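Local coordinates for protein succinate dehydrogenase subunit A (Mycolicibacterium smegmatis, PDB 7D6V) that carries FAD as the flavoprotein subunit of succinate dehydrogenase and probably oxidises succinate to fumarate, passing the electrons on toward quinone, at residues Thr74-Lys79 and Gly611-Ser616; Lys79-Trp84 and Glu559-His564; Ile498-Ala503 and Lys552-Arg557. One frame throughout, in Å; residues are numbered along the deposited sequence.

Contact 1 of 3, residues Thr74-Lys79 and Gly611-Ser616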
loop_
_atom_site.group_PDB
_atom_site.type_symbol
_atom_site.label_atom_id
_atom_site.label_comp_id
_atom_site.label_asym_id
_atom_site.label_seq_id
_atom_site.Cartn_x
_atom_site.Cartn_y
_atom_site.Cartn_z
ATOM N N THR A 74 -16.954 -23.704 -6.509
ATOM C CA THR A 74 -16.911 -22.728 -7.592
ATOM C C THR A 74 -18.098 -22.897 -8.533
ATOM O O THR A 74 -18.694 -21.907 -8.970
ATOM C CB THR A 74 -15.592 -22.854 -8.353
ATOM O OG1 THR A 74 -14.518 -22.406 -7.520
ATOM C CG2 THR A 74 -15.612 -22.023 -9.621
ATOM N N MET A 75 -18.466 -24.140 -8.842
ATOM C CA MET A 75 -19.588 -24.369 -9.747
ATOM C C MET A 75 -20.907 -23.937 -9.118
ATOM O O MET A 75 -21.800 -23.446 -9.814
ATOM C CB MET A 75 -19.638 -25.840 -10.152
ATOM C CG MET A 75 -18.500 -26.270 -11.060
ATOM S SD MET A 75 -18.356 -25.317 -12.580
ATOM C CE MET A 75 -19.861 -25.783 -13.420
ATOM N N ARG A 76 -21.052 -24.124 -7.803
ATOM C CA ARG A 76 -22.245 -23.656 -7.102
ATOM C C ARG A 76 -22.329 -22.136 -7.111
ATOM O O ARG A 76 -23.375 -21.561 -7.427
ATOM C CB ARG A 76 -22.235 -24.165 -5.667
ATOM C CG ARG A 76 -23.069 -25.383 -5.429
ATOM C CD ARG A 76 -23.088 -25.722 -3.956
ATOM N NE ARG A 76 -21.776 -26.164 -3.498
ATOM C CZ ARG A 76 -21.310 -27.399 -3.645
ATOM N NH1 ARG A 76 -22.044 -28.325 -4.241
ATOM N NH2 ARG A 76 -20.105 -27.705 -3.196
ATOM N N GLY A 77 -21.238 -21.475 -6.747
ATOM C CA GLY A 77 -21.152 -20.031 -6.749
ATOM C C GLY A 77 -20.880 -19.515 -8.142
ATOM O O GLY A 77 -19.734 -19.229 -8.497
ATOM N N GLY A 78 -21.930 -19.414 -8.945
ATOM C CA GLY A 78 -21.801 -19.218 -10.372
ATOM C C GLY A 78 -22.944 -19.919 -11.067
ATOM O O GLY A 78 -23.151 -19.758 -12.273
ATOM N N LYS A 79 -23.688 -20.709 -10.292
ATOM C CA LYS A 79 -24.961 -21.291 -10.714
ATOM C C LYS A 79 -24.800 -22.204 -11.923
ATOM O O LYS A 79 -25.698 -22.302 -12.761
ATOM C CB LYS A 79 -26.001 -20.204 -10.992
ATOM C CG LYS A 79 -26.782 -19.779 -9.760
ATOM C CD LYS A 79 -25.909 -19.031 -8.775
ATOM C CE LYS A 79 -26.664 -18.697 -7.507
ATOM N NZ LYS A 79 -25.750 -18.167 -6.463
ATOM N N GLY A 611 -21.311 -36.891 -7.539
ATOM C CA GLY A 611 -22.083 -37.683 -6.600
ATOM C C GLY A 611 -22.303 -36.879 -5.338
ATOM O O GLY A 611 -23.347 -36.988 -4.689
ATOM N N CYS A 612 -21.298 -36.078 -4.974
ATOM C CA CYS A 612 -21.558 -34.910 -4.144
ATOM C C CYS A 612 -22.282 -33.844 -4.954
ATOM O O CYS A 612 -23.026 -33.031 -4.394
ATOM C CB CYS A 612 -20.252 -34.365 -3.569
ATOM S SG CYS A 612 -20.464 -33.100 -2.298
ATOM N N PHE A 613 -22.056 -33.826 -6.270
ATOM C CA PHE A 613 -23.052 -33.311 -7.194
ATOM C C PHE A 613 -24.146 -34.358 -7.297
ATOM O O PHE A 613 -24.069 -35.253 -8.141
ATOM C CB PHE A 613 -22.466 -33.024 -8.578
ATOM C CG PHE A 613 -21.715 -31.728 -8.675
ATOM C CD1 PHE A 613 -21.841 -30.760 -7.700
ATOM C CD2 PHE A 613 -20.886 -31.479 -9.755
ATOM C CE1 PHE A 613 -21.149 -29.573 -7.797
ATOM C CE2 PHE A 613 -20.192 -30.297 -9.855
ATOM C CZ PHE A 613 -20.322 -29.343 -8.877
ATOM N N GLU A 614 -25.146 -34.280 -6.427
ATOM C CA GLU A 614 -26.258 -35.209 -6.487
ATOM C C GLU A 614 -27.209 -34.819 -7.610
ATOM O O GLU A 614 -27.150 -33.715 -8.154
ATOM C CB GLU A 614 -27.010 -35.233 -5.158
ATOM C CG GLU A 614 -26.281 -35.943 -4.043
ATOM C CD GLU A 614 -25.430 -34.999 -3.230
ATOM O OE1 GLU A 614 -25.619 -33.773 -3.362
ATOM O OE2 GLU A 614 -24.570 -35.483 -2.463
ATOM N N LEU A 615 -28.095 -35.751 -7.962
ATOM C CA LEU A 615 -29.181 -35.407 -8.872
ATOM C C LEU A 615 -30.095 -34.358 -8.258
ATOM O O LEU A 615 -30.648 -33.516 -8.971
ATOM C CB LEU A 615 -29.983 -36.649 -9.251
ATOM C CG LEU A 615 -29.322 -37.645 -10.193
ATOM C CD1 LEU A 615 -30.207 -38.863 -10.357
ATOM C CD2 LEU A 615 -29.067 -36.983 -11.530
ATOM N N SER A 616 -30.266 -34.392 -6.936
ATOM C CA SER A 616 -31.140 -33.427 -6.279
ATOM C C SER A 616 -30.638 -32.004 -6.476
ATOM O O SER A 616 -31.431 -31.087 -6.720
ATOM C CB SER A 616 -31.256 -33.756 -4.790
ATOM O OG SER A 616 -29.984 -33.755 -4.165
#
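Phe613 packs its ring against Met75 and Arg76 in a small, mostly buried packing contact, half apolar and half arginine against a ring edge, between the C-terminal end of helix 67-76 and the turn that leads into the short helix 615-618 near the end of the chain. No hydrogen bond joins the two segments. The far end of the ring, CZ and CE1, does the touching. CZ lies 3.8 Å from Met75 CB, and the Met75 side chain crosses the phenylalanine at about a right angle before folding away through two successive bends, so that the CB and CG end of the side chain, rather than the sulfur, meets the ring. Arg76 comes from another direction: its NH1 approaches Phe613 CE1 at 3.9 Å, at the ring edge and near the ring plane. The guanidinium plane is turned 76° from that of the ring, which rules out a stacked cation-pi pair. A bend at chi3 (-68°) brings this end round to the phenyl group, where salt bridges to Asp73 through NH2 and to Glu617 through NH1 hold it; its charge is probably met mainly by these carboxylates. Helix 67-76 ends in a Schellman motif with Lys79 as its C-prime residue, Phe80 N bonding to Met75 O and Lys79 N to Arg76 O, while Phe613 sits at the centre of an inverse gamma turn closed by a weak bond, 3.2 Å from Glu614 N to Cys612 O. Glu614 then takes the N-cap position of the next helix. Met75 also touches Ala87 of helix 84-102, and Phe613 meets Phe80 edge-to-face, so the ring joins the C-terminal segment to both the end of helix 67-76 and the loop that follows it.

Contact 2 of 3, residues Lys79-Trp84 and Glu559-His564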
loop_
_atom_site.group_PDB
_atom_site.type_symbol
_atom_site.label_atom_id
_atom_site.label_comp_id
_atom_site.label_asym_id
_atom_site.label_seq_id
_atom_site.Cartn_x
_atom_site.Cartn_y
_atom_site.Cartn_z
ATOM N N LYS A 79 -23.688 -20.709 -10.292
ATOM C CA LYS A 79 -24.961 -21.291 -10.714
ATOM C C LYS A 79 -24.800 -22.204 -11.923
ATOM O O LYS A 79 -25.698 -22.302 -12.761
ATOM C CB LYS A 79 -26.001 -20.204 -10.992
ATOM C CG LYS A 79 -26.782 -19.779 -9.760
ATOM C CD LYS A 79 -25.909 -19.031 -8.775
ATOM C CE LYS A 79 -26.664 -18.697 -7.507
ATOM N NZ LYS A 79 -25.750 -18.167 -6.463
ATOM N N PHE A 80 -23.651 -22.869 -12.011
ATOM C CA PHE A 80 -23.348 -23.852 -13.047
ATOM C C PHE A 80 -23.350 -23.245 -14.443
ATOM O O PHE A 80 -23.501 -23.959 -15.438
ATOM C CB PHE A 80 -24.304 -25.046 -12.962
ATOM C CG PHE A 80 -24.172 -25.823 -11.687
ATOM C CD1 PHE A 80 -24.949 -25.511 -10.588
ATOM C CD2 PHE A 80 -23.252 -26.848 -11.579
ATOM C CE1 PHE A 80 -24.822 -26.214 -9.413
ATOM C CE2 PHE A 80 -23.121 -27.557 -10.404
ATOM C CZ PHE A 80 -23.907 -27.240 -9.322
ATOM N N LEU A 81 -23.167 -21.932 -14.531
ATOM C CA LEU A 81 -22.910 -21.263 -15.795
ATOM C C LEU A 81 -21.420 -21.196 -16.101
ATOM O O LEU A 81 -21.039 -20.774 -17.197
ATOM C CB LEU A 81 -23.504 -19.849 -15.760
ATOM C CG LEU A 81 -23.546 -19.018 -17.041
ATOM C CD1 LEU A 81 -24.510 -19.623 -18.043
ATOM C CD2 LEU A 81 -23.902 -17.593 -16.740
ATOM N N ASN A 82 -20.584 -21.636 -15.164
ATOM C CA ASN A 82 -19.136 -21.544 -15.287
ATOM C C ASN A 82 -18.633 -22.345 -16.479
ATOM O O ASN A 82 -19.263 -23.307 -16.924
ATOM C CB ASN A 82 -18.473 -22.084 -14.022
ATOM C CG ASN A 82 -18.978 -21.421 -12.766
ATOM O OD1 ASN A 82 -19.907 -21.909 -12.132
ATOM N ND2 ASN A 82 -18.331 -20.343 -12.365
ATOM N N ASN A 83 -17.475 -21.942 -16.993
ATOM C CA ASN A 83 -16.678 -22.831 -17.829
ATOM C C ASN A 83 -16.097 -23.914 -16.931
ATOM O O ASN A 83 -15.212 -23.645 -16.116
ATOM C CB ASN A 83 -15.577 -22.058 -18.547
ATOM C CG ASN A 83 -15.044 -22.794 -19.760
ATOM O OD1 ASN A 83 -14.936 -24.017 -19.761
ATOM N ND2 ASN A 83 -14.709 -22.049 -20.802
ATOM N N TRP A 84 -16.611 -25.136 -17.066
ATOM C CA TRP A 84 -16.249 -26.200 -16.138
ATOM C C TRP A 84 -14.782 -26.586 -16.262
ATOM O O TRP A 84 -14.153 -26.943 -15.262
ATOM C CB TRP A 84 -17.140 -27.412 -16.374
ATOM C CG TRP A 84 -17.098 -27.899 -17.777
ATOM C CD1 TRP A 84 -17.896 -27.500 -18.805
ATOM C CD2 TRP A 84 -16.214 -28.888 -18.315
ATOM N NE1 TRP A 84 -17.568 -28.183 -19.950
ATOM C CE2 TRP A 84 -16.536 -29.039 -19.674
ATOM C CE3 TRP A 84 -15.179 -29.658 -17.777
ATOM C CZ2 TRP A 84 -15.862 -29.927 -20.504
ATOM C CZ3 TRP A 84 -14.512 -30.537 -18.602
ATOM C CH2 TRP A 84 -14.855 -30.665 -19.949
ATOM N N GLU A 559 -33.768 -13.795 -17.990
ATOM C CA GLU A 559 -33.876 -14.608 -16.783
ATOM C C GLU A 559 -32.887 -14.045 -15.774
ATOM O O GLU A 559 -32.022 -13.236 -16.116
ATOM C CB GLU A 559 -33.635 -16.096 -17.075
ATOM C CG GLU A 559 -32.266 -16.458 -17.636
ATOM C CD GLU A 559 -31.253 -16.809 -16.569
ATOM O OE1 GLU A 559 -31.669 -17.165 -15.453
ATOM O OE2 GLU A 559 -30.041 -16.744 -16.848
ATOM N N SER A 560 -33.030 -14.466 -14.522
ATOM C CA SER A 560 -32.206 -13.963 -13.430
ATOM C C SER A 560 -31.252 -15.054 -12.967
ATOM O O SER A 560 -31.657 -16.206 -12.802
ATOM C CB SER A 560 -33.069 -13.486 -12.263
ATOM O OG SER A 560 -33.876 -12.389 -12.642
ATOM N N ARG A 561 -29.987 -14.695 -12.774
ATOM C CA ARG A 561 -28.992 -15.670 -12.339
ATOM C C ARG A 561 -27.791 -14.923 -11.791
ATOM O O ARG A 561 -27.154 -14.161 -12.522
ATOM C CB ARG A 561 -28.584 -16.583 -13.493
ATOM C CG ARG A 561 -27.768 -17.788 -13.075
ATOM C CD ARG A 561 -27.324 -18.598 -14.276
ATOM N NE ARG A 561 -28.450 -19.046 -15.083
ATOM C CZ ARG A 561 -29.050 -20.219 -14.936
ATOM N NH1 ARG A 561 -28.632 -21.067 -14.011
ATOM N NH2 ARG A 561 -30.069 -20.544 -15.713
ATOM N N GLY A 562 -27.481 -15.139 -10.522
ATOM C CA GLY A 562 -26.289 -14.549 -9.938
ATOM C C GLY A 562 -26.353 -13.037 -9.928
ATOM O O GLY A 562 -27.270 -12.432 -9.361
ATOM N N GLY A 563 -25.368 -12.408 -10.564
ATOM C CA GLY A 563 -25.265 -10.962 -10.567
ATOM C C GLY A 563 -26.181 -10.243 -11.529
ATOM O O GLY A 563 -26.227 -9.010 -11.506
ATOM N N HIS A 564 -26.905 -10.968 -12.376
ATOM C CA HIS A 564 -27.817 -10.376 -13.347
ATOM C C HIS A 564 -29.245 -10.616 -12.876
ATOM O O HIS A 564 -29.723 -11.754 -12.882
ATOM C CB HIS A 564 -27.592 -10.959 -14.739
ATOM C CG HIS A 564 -28.689 -10.652 -15.709
ATOM N ND1 HIS A 564 -28.924 -9.382 -16.189
ATOM C CD2 HIS A 564 -29.614 -11.449 -16.289
ATOM C CE1 HIS A 564 -29.947 -9.412 -17.023
ATOM N NE2 HIS A 564 -30.383 -10.654 -17.102
#
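Lys79 and Arg561 lie alongside each other with their side chains running in opposite directions, where the loop between helices 67-76 and 84-102 meets the type II' beta turn Arg561-His564. In this flavoprotein fold the pairing brings the FAD-binding region against the part that belongs to the fumarate reductase flavoprotein C-terminal family. The touch is between aliphatic portions: Lys79 CB is 3.6 Å from Arg561 CG and 3.9 Å from Arg561 CD, while the ammonium end of the lysine leads away. Leu81 adds a looser apolar touch, its CB 4.3 Å from Arg561 CD. The arginine gets there by leaving its backbone with CG opposite the backbone N (chi1 -169°) and running straight until it bends at CD, which swings the guanidinium round to the lysine backbone. Its NH1 makes a weak, strongly bent bond to Lys79 O, 3.4 Å long with an angle of 129° at the hydrogen. The stronger partner of the guanidinium is Asp573, which forms a salt bridge with NH1. The other two bonds are weak: NH2 reaches Ala574 O, and NE pairs with Glu559 OE2 in a salt bridge whose hydrogen bond is long but nearly straight. Glu559 OE2 in turn is shared with Arg557; Glu559 and Asp573 would be expected to offset much of the positive charge here. His564 N to Arg561 O, 3.2 Å, closes the turn, and Arg561 N to His564 O, 3.0 Å, pairs the same two residues the other way.

Contact 3 of 3, residues Ile498-Ala503 and Lys552-Arg557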
loop_
_atom_site.group_PDB
_atom_site.type_symbol
_atom_site.label_atom_id
_atom_site.label_comp_id
_atom_site.label_asym_id
_atom_site.label_seq_id
_atom_site.Cartn_x
_atom_site.Cartn_y
_atom_site.Cartn_z
ATOM N N ILE A 498 -28.291 -3.088 -10.308
ATOM C CA ILE A 498 -28.585 -4.397 -9.733
ATOM C C ILE A 498 -29.865 -4.952 -10.331
ATOM O O ILE A 498 -29.942 -6.132 -10.690
ATOM C CB ILE A 498 -28.687 -4.325 -8.202
ATOM C CG1 ILE A 498 -27.365 -3.899 -7.591
ATOM C CG2 ILE A 498 -29.031 -5.693 -7.660
ATOM C CD1 ILE A 498 -27.450 -3.565 -6.133
ATOM N N ILE A 499 -30.885 -4.114 -10.454
ATOM C CA ILE A 499 -32.188 -4.520 -10.958
ATOM C C ILE A 499 -32.347 -3.928 -12.347
ATOM O O ILE A 499 -32.236 -2.710 -12.526
ATOM C CB ILE A 499 -33.324 -4.072 -10.028
ATOM C CG1 ILE A 499 -33.227 -4.792 -8.686
ATOM C CG2 ILE A 499 -34.669 -4.353 -10.661
ATOM C CD1 ILE A 499 -32.386 -4.085 -7.662
ATOM N N ARG A 500 -32.597 -4.788 -13.326
ATOM C CA ARG A 500 -32.758 -4.377 -14.710
ATOM C C ARG A 500 -34.216 -4.523 -15.117
ATOM O O ARG A 500 -34.885 -5.486 -14.736
ATOM C CB ARG A 500 -31.878 -5.210 -15.647
ATOM C CG ARG A 500 -30.423 -4.768 -15.750
ATOM C CD ARG A 500 -29.593 -5.327 -14.619
ATOM N NE ARG A 500 -28.184 -4.959 -14.722
ATOM C CZ ARG A 500 -27.254 -5.700 -15.315
ATOM N NH1 ARG A 500 -27.577 -6.857 -15.869
ATOM N NH2 ARG A 500 -25.998 -5.287 -15.352
ATOM N N LYS A 501 -34.704 -3.556 -15.885
ATOM C CA LYS A 501 -36.019 -3.628 -16.498
ATOM C C LYS A 501 -35.864 -3.411 -17.993
ATOM O O LYS A 501 -34.935 -2.738 -18.442
ATOM C CB LYS A 501 -36.980 -2.594 -15.902
ATOM C CG LYS A 501 -37.203 -2.759 -14.413
ATOM C CD LYS A 501 -37.983 -1.601 -13.827
ATOM C CE LYS A 501 -37.918 -1.621 -12.309
ATOM N NZ LYS A 501 -36.522 -1.806 -11.825
ATOM N N GLU A 502 -36.781 -3.997 -18.765
ATOM C CA GLU A 502 -36.661 -3.948 -20.218
ATOM C C GLU A 502 -36.698 -2.516 -20.734
ATOM O O GLU A 502 -35.882 -2.129 -21.581
ATOM C CB GLU A 502 -37.773 -4.779 -20.855
ATOM C CG GLU A 502 -37.767 -4.766 -22.371
ATOM C CD GLU A 502 -39.047 -5.318 -22.958
ATOM O OE1 GLU A 502 -40.048 -5.411 -22.216
ATOM O OE2 GLU A 502 -39.052 -5.664 -24.158
ATOM N N ALA A 503 -37.629 -1.708 -20.220
ATOM C CA ALA A 503 -37.758 -0.331 -20.685
ATOM C C ALA A 503 -36.530 0.496 -20.329
ATOM O O ALA A 503 -36.069 1.310 -21.137
ATOM C CB ALA A 503 -39.020 0.298 -20.103
ATOM N N LYS A 552 -26.687 -4.485 -24.222
ATOM C CA LYS A 552 -27.333 -5.417 -25.140
ATOM C C LYS A 552 -27.414 -6.820 -24.547
ATOM O O LYS A 552 -28.442 -7.498 -24.684
ATOM C CB LYS A 552 -26.599 -5.429 -26.477
ATOM C CG LYS A 552 -26.857 -4.192 -27.307
ATOM C CD LYS A 552 -26.411 -4.378 -28.740
ATOM C CE LYS A 552 -26.906 -3.238 -29.607
ATOM N NZ LYS A 552 -26.714 -3.528 -31.049
ATOM N N ALA A 553 -26.353 -7.272 -23.873
ATOM C CA ALA A 553 -26.410 -8.577 -23.221
ATOM C C ALA A 553 -27.484 -8.610 -22.140
ATOM O O ALA A 553 -28.251 -9.579 -22.041
ATOM C CB ALA A 553 -25.045 -8.931 -22.636
ATOM N N ALA A 554 -27.563 -7.550 -21.327
ATOM C CA ALA A 554 -28.562 -7.502 -20.267
ATOM C C ALA A 554 -29.975 -7.471 -20.826
ATOM O O ALA A 554 -30.893 -8.032 -20.220
ATOM C CB ALA A 554 -28.321 -6.287 -19.373
ATOM N N LEU A 555 -30.173 -6.820 -21.972
ATOM C CA LEU A 555 -31.490 -6.842 -22.597
ATOM C C LEU A 555 -31.817 -8.223 -23.145
ATOM O O LEU A 555 -32.973 -8.659 -23.095
ATOM C CB LEU A 555 -31.567 -5.802 -23.711
ATOM C CG LEU A 555 -32.940 -5.668 -24.371
ATOM C CD1 LEU A 555 -33.904 -4.941 -23.451
ATOM C CD2 LEU A 555 -32.832 -4.962 -25.705
ATOM N N GLN A 556 -30.817 -8.926 -23.676
ATOM C CA GLN A 556 -31.100 -10.194 -24.334
ATOM C C GLN A 556 -31.331 -11.336 -23.352
ATOM O O GLN A 556 -32.132 -12.231 -23.644
ATOM C CB GLN A 556 -29.969 -10.553 -25.294
ATOM C CG GLN A 556 -30.385 -11.541 -26.362
ATOM C CD GLN A 556 -29.677 -11.308 -27.672
ATOM O OE1 GLN A 556 -29.275 -10.188 -27.982
ATOM N NE2 GLN A 556 -29.515 -12.368 -28.453
ATOM N N ARG A 557 -30.657 -11.344 -22.203
ATOM C CA ARG A 557 -30.828 -12.448 -21.255
ATOM C C ARG A 557 -32.091 -12.222 -20.433
ATOM O O ARG A 557 -32.110 -11.412 -19.505
ATOM C CB ARG A 557 -29.609 -12.593 -20.352
ATOM C CG ARG A 557 -29.742 -13.740 -19.360
ATOM C CD ARG A 557 -28.429 -14.092 -18.695
ATOM N NE ARG A 557 -27.508 -14.743 -19.618
ATOM C CZ ARG A 557 -27.327 -16.056 -19.694
ATOM N NH1 ARG A 557 -28.009 -16.869 -18.902
ATOM N NH2 ARG A 557 -26.465 -16.559 -20.564
#
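Ala554, Leu555 and Arg500 supply most of the surface buried where the last turn of helix 532-556 packs against the short strand 499-500 and the start of helix 502-518. Ala554 points its methyl group at Arg500, and its CB is 3.6 Å from Arg500 NH1, a packing contact of a charged group on a methyl. A bend at chi2 (83°) carries the guanidinium to this methyl. NH1 bonds to Glu244 O and weakly to His564 ND1, and NE weakly to Gly497 O. The next residue, Leu555, extends its CD1 to the first turn of the neighbouring helix, 3.9 Å from Glu502 O and 4.0 Å from Glu502 CG, with the two side chains crossing at a slant. Leu555 also rests on Ile505 and Gln506 of helix 502-518, so it packs between the helices. Strand 499-500 pairs in parallel with strand 565-566, which follows helix 532-556, and the contact therefore lies within a strand-helix-helix-strand crossover. With no hydrogen bond between the segments, their attachment rests on van der Waals packing, and the arginine N-H groups find their acceptors beyond the two segments.

Overall arrangement
The three contacts are nested along the chain: contact 3 lies inside the loop closed by contact 2, which itself lies inside the loop closed by contact 1. Contacts 1 and 2 have centres about 12 Å apart, share Lys79 and touch through Phe80. The centres of contacts 2 and 3 are about 15 Å apart, and His564 NE2 probably bonds to Arg557 O between them. Contacts 1 and 3 do not touch, their centres being about 27 Å apart. Contact 2 joins the FAD-binding family region to the C-terminal one, whereas contact 3 lies within the C-terminal family region, beside the paired strands 499-500 and 565-566.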